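PDB 6PXS: FAD dependent oxidoreductase from Chelativorans sp. BNC1, which probably oxidises iminodiacetate, an intermediate of EDTA breakdown, as an FAD-dependent oxidase of the DadA family. Local coordinates for residues L317-I328 with A343-V351. Sequence-based numbering, arbitrary orientation.
Sequences LGRVPQIAGLTI and AGHLLAGVV
The guanidinium of Arg319 meets Val351 at its edge, with the backbone O of Val351 near its plane and 3.2 Å from Arg319 NH2. One face carries Thr327 OG1, displaced to the margin of the group and 4.0 Å above its plane. The carbonyl of Val350 approaches obliquely. NH1 forms a salt bridge to Glu198 on strand 198-201, which lies beside strand 326-330, so Glu198 balances the charge while NH2 lies by the last turn of helix 336-352. The chain is extended from CG to NE (chi2 -178°, chi3 172°), which carries the group across to the backbone carbonyls of Val350 and Val351. On the way, CG of Arg319 packs against CG1 of Val350 at 3.7 Å, the two side chains running antiparallel alongside one another. With an alanine at Arg319, Glu198 would probably lose its salt-bridge mate and CG1 of Val350 its contact with CG, though Thr327 would still touch it. CG2 of Thr327, anti to its own backbone N, touches both Leu347 CD2 and Val350 CG1, 4.0 Å from each. Leu347 CD2 also lies 3.8 Å from the carbonyl O of Ile328 and 4.1 Å from CD2 of Leu317, the two leucine side chains crossing at about a right angle. The other methyl of Leu317, CD1, touches CB of Ala343 at 4.1 Å. Strand 326-328 runs nearly antiparallel to helix 343-351, at 165°, with 9.5 Å between their axes. The arrangement fits a Rossmann-type FAD domain, in which a helix packs on its central sheet; Ala343 also touches Leu11, an FAD-binding residue of helix 10-20. The chemistry is thus divided: a mostly buried apolar seam joins sheet and helix, and a single arginine at its partly exposed border brings positive charge close to carbonyls near the helix's C-terminal end.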
loop_
_atom_site.group_PDB
_atom_site.type_symbol
_atom_site.label_atom_id
_atom_site.label_comp_id
_atom_site.label_asym_id
_atom_site.label_seq_id
_atom_site.Cartn_x
_atom_site.Cartn_y
_atom_site.Cartn_z
ATOM N N LEU A 317 18.042 31.978 0.220
ATOM C CA LEU A 317 17.009 32.681 -0.528
ATOM C C LEU A 317 17.622 33.884 -1.225
ATOM O O LEU A 317 18.363 34.650 -0.603
ATOM C CB LEU A 317 15.875 33.139 0.396
ATOM C CG LEU A 317 15.277 32.088 1.330
ATOM C CD1 LEU A 317 14.341 32.750 2.323
ATOM C CD2 LEU A 317 14.543 31.018 0.547
ATOM N N GLY A 318 17.310 34.049 -2.504
ATOM C CA GLY A 318 17.723 35.216 -3.256
ATOM C C GLY A 318 18.294 34.850 -4.613
ATOM O O GLY A 318 18.506 33.685 -4.945
ATOM N N ARG A 319 18.543 35.894 -5.397
ATOM C CA ARG A 319 19.095 35.719 -6.731
ATOM C C ARG A 319 20.522 35.191 -6.659
ATOM O O ARG A 319 21.251 35.426 -5.693
ATOM C CB ARG A 319 19.068 37.039 -7.499
ATOM C CG ARG A 319 17.676 37.473 -7.914
ATOM C CD ARG A 319 17.702 38.763 -8.713
ATOM N NE ARG A 319 16.388 39.070 -9.270
ATOM C CZ ARG A 319 15.877 38.482 -10.346
ATOM N NH1 ARG A 319 16.565 37.547 -10.990
ATOM N NH2 ARG A 319 14.672 38.825 -10.779
ATOM N N VAL A 320 20.918 34.473 -7.704
ATOM C CA VAL A 320 22.253 33.889 -7.771
ATOM C C VAL A 320 23.221 34.953 -8.275
ATOM O O VAL A 320 22.998 35.527 -9.349
ATOM C CB VAL A 320 22.273 32.645 -8.671
ATOM C CG1 VAL A 320 23.685 32.081 -8.769
ATOM C CG2 VAL A 320 21.312 31.599 -8.131
ATOM N N PRO A 321 24.292 35.256 -7.546
ATOM C CA PRO A 321 25.257 36.241 -8.048
ATOM C C PRO A 321 25.891 35.793 -9.355
ATOM O O PRO A 321 26.196 34.615 -9.546
ATOM C CB PRO A 321 26.290 36.333 -6.920
ATOM C CG PRO A 321 25.591 35.839 -5.712
ATOM C CD PRO A 321 24.638 34.797 -6.189
ATOM N N GLN A 322 26.083 36.753 -10.257
ATOM C CA GLN A 322 26.744 36.604 -11.546
ATOM C C GLN A 322 25.933 35.783 -12.541
ATOM O O GLN A 322 26.418 35.532 -13.652
ATOM C CB GLN A 322 28.145 35.991 -11.401
ATOM C CG GLN A 322 28.972 36.673 -10.325
ATOM C CD GLN A 322 30.363 36.097 -10.215
ATOM O OE1 GLN A 322 30.914 35.592 -11.192
ATOM N NE2 GLN A 322 30.941 36.163 -9.021
ATOM N N ILE A 323 24.715 35.369 -12.197
ATOM C CA ILE A 323 23.851 34.610 -13.092
ATOM C C ILE A 323 22.502 35.310 -13.143
ATOM O O ILE A 323 21.853 35.492 -12.106
ATOM C CB ILE A 323 23.696 33.152 -12.636
ATOM C CG1 ILE A 323 25.075 32.489 -12.564
ATOM C CG2 ILE A 323 22.771 32.393 -13.581
ATOM C CD1 ILE A 323 25.037 31.000 -12.298
ATOM N N ALA A 324 22.083 35.700 -14.342
ATOM C CA ALA A 324 20.842 36.431 -14.531
ATOM C C ALA A 324 19.674 35.469 -14.704
ATOM O O ALA A 324 19.826 34.362 -15.229
ATOM C CB ALA A 324 20.938 37.352 -15.748
ATOM N N GLY A 325 18.501 35.905 -14.252
ATOM C CA GLY A 325 17.293 35.128 -14.440
ATOM C C GLY A 325 17.234 33.848 -13.638
ATOM O O GLY A 325 16.622 32.874 -14.087
ATOM N N LEU A 326 17.856 33.820 -12.460
ATOM C CA LEU A 326 17.856 32.638 -11.613
ATOM C C LEU A 326 17.645 33.049 -10.166
ATOM O O LEU A 326 18.236 34.024 -9.694
ATOM C CB LEU A 326 19.167 31.851 -11.746
ATOM C CG LEU A 326 19.284 30.588 -10.885
ATOM C CD1 LEU A 326 18.148 29.624 -11.185
ATOM C CD2 LEU A 326 20.630 29.912 -11.101
ATOM N N THR A 327 16.798 32.296 -9.469
ATOM C CA THR A 327 16.507 32.529 -8.063
ATOM C C THR A 327 16.384 31.179 -7.372
ATOM O O THR A 327 15.760 30.258 -7.904
ATOM C CB THR A 327 15.216 33.340 -7.886
ATOM O OG1 THR A 327 15.300 34.546 -8.656
ATOM C CG2 THR A 327 14.993 33.690 -6.424
ATOM N N ILE A 328 16.987 31.063 -6.192
ATOM C CA ILE A 328 17.067 29.797 -5.475
ATOM C C ILE A 328 16.391 29.946 -4.122
ATOM O O ILE A 328 16.586 30.947 -3.424
ATOM C CB ILE A 328 18.529 29.335 -5.300
ATOM C CG1 ILE A 328 19.190 29.155 -6.666
ATOM C CG2 ILE A 328 18.591 28.035 -4.503
ATOM C CD1 ILE A 328 20.652 28.769 -6.591
ATOM N N ALA A 343 8.532 32.245 3.367
ATOM C CA ALA A 343 9.702 32.287 2.496
ATOM C C ALA A 343 9.297 32.361 1.032
ATOM O O ALA A 343 9.981 33.007 0.230
ATOM C CB ALA A 343 10.591 31.067 2.739
ATOM N N GLY A 344 8.192 31.711 0.663
ATOM C CA GLY A 344 7.694 31.842 -0.695
ATOM C C GLY A 344 7.301 33.268 -1.028
ATOM O O GLY A 344 7.599 33.768 -2.115
ATOM N N HIS A 345 6.627 33.943 -0.093
ATOM C CA HIS A 345 6.287 35.348 -0.289
ATOM C C HIS A 345 7.529 36.195 -0.540
ATOM O O HIS A 345 7.471 37.178 -1.288
ATOM C CB HIS A 345 5.525 35.869 0.929
ATOM C CG HIS A 345 5.259 37.341 0.892
ATOM N ND1 HIS A 345 4.469 37.931 -0.071
ATOM C CD2 HIS A 345 5.677 38.342 1.703
ATOM C CE1 HIS A 345 4.411 39.233 0.149
ATOM N NE2 HIS A 345 5.135 39.508 1.219
ATOM N N LEU A 346 8.656 35.838 0.078
ATOM C CA LEU A 346 9.899 36.559 -0.170
ATOM C C LEU A 346 10.410 36.299 -1.581
ATOM O O LEU A 346 10.779 37.234 -2.302
ATOM C CB LEU A 346 10.950 36.154 0.864
ATOM C CG LEU A 346 10.995 36.962 2.162
ATOM C CD1 LEU A 346 9.600 37.295 2.662
ATOM C CD2 LEU A 346 11.768 36.194 3.223
ATOM N N LEU A 347 10.441 35.029 -1.993
ATOM C CA LEU A 347 10.905 34.701 -3.337
ATOM C C LEU A 347 10.080 35.424 -4.394
ATOM O O LEU A 347 10.627 35.924 -5.385
ATOM C CB LEU A 347 10.851 33.189 -3.553
ATOM C CG LEU A 347 11.797 32.367 -2.675
ATOM C CD1 LEU A 347 11.537 30.880 -2.854
ATOM C CD2 LEU A 347 13.249 32.696 -2.987
ATOM N N ALA A 348 8.762 35.493 -4.199
ATOM C CA ALA A 348 7.911 36.209 -5.141
ATOM C C ALA A 348 8.394 37.641 -5.334
ATOM O O ALA A 348 8.620 38.088 -6.464
ATOM C CB ALA A 348 6.461 36.192 -4.651
ATOM N N GLY A 349 8.567 38.374 -4.234
ATOM C CA GLY A 349 9.031 39.746 -4.342
ATOM C C GLY A 349 10.379 39.853 -5.029
ATOM O O GLY A 349 10.612 40.768 -5.822
ATOM N N VAL A 350 11.281 38.915 -4.739
ATOM C CA VAL A 350 12.620 38.958 -5.326
ATOM C C VAL A 350 12.532 38.932 -6.846
ATOM O O VAL A 350 13.015 39.840 -7.534
ATOM C CB VAL A 350 13.476 37.794 -4.796
ATOM C CG1 VAL A 350 14.738 37.636 -5.631
ATOM C CG2 VAL A 350 13.826 38.020 -3.339
ATOM N N VAL A 351 11.911 37.884 -7.390
ATOM C CA VAL A 351 11.891 37.701 -8.838
ATOM C C VAL A 351 11.168 38.852 -9.529
ATOM O O VAL A 351 11.485 39.192 -10.675
ATOM C CB VAL A 351 11.259 36.336 -9.184
ATOM C CG1 VAL A 351 9.837 36.249 -8.658
ATOM C CG2 VAL A 351 11.291 36.098 -10.683
#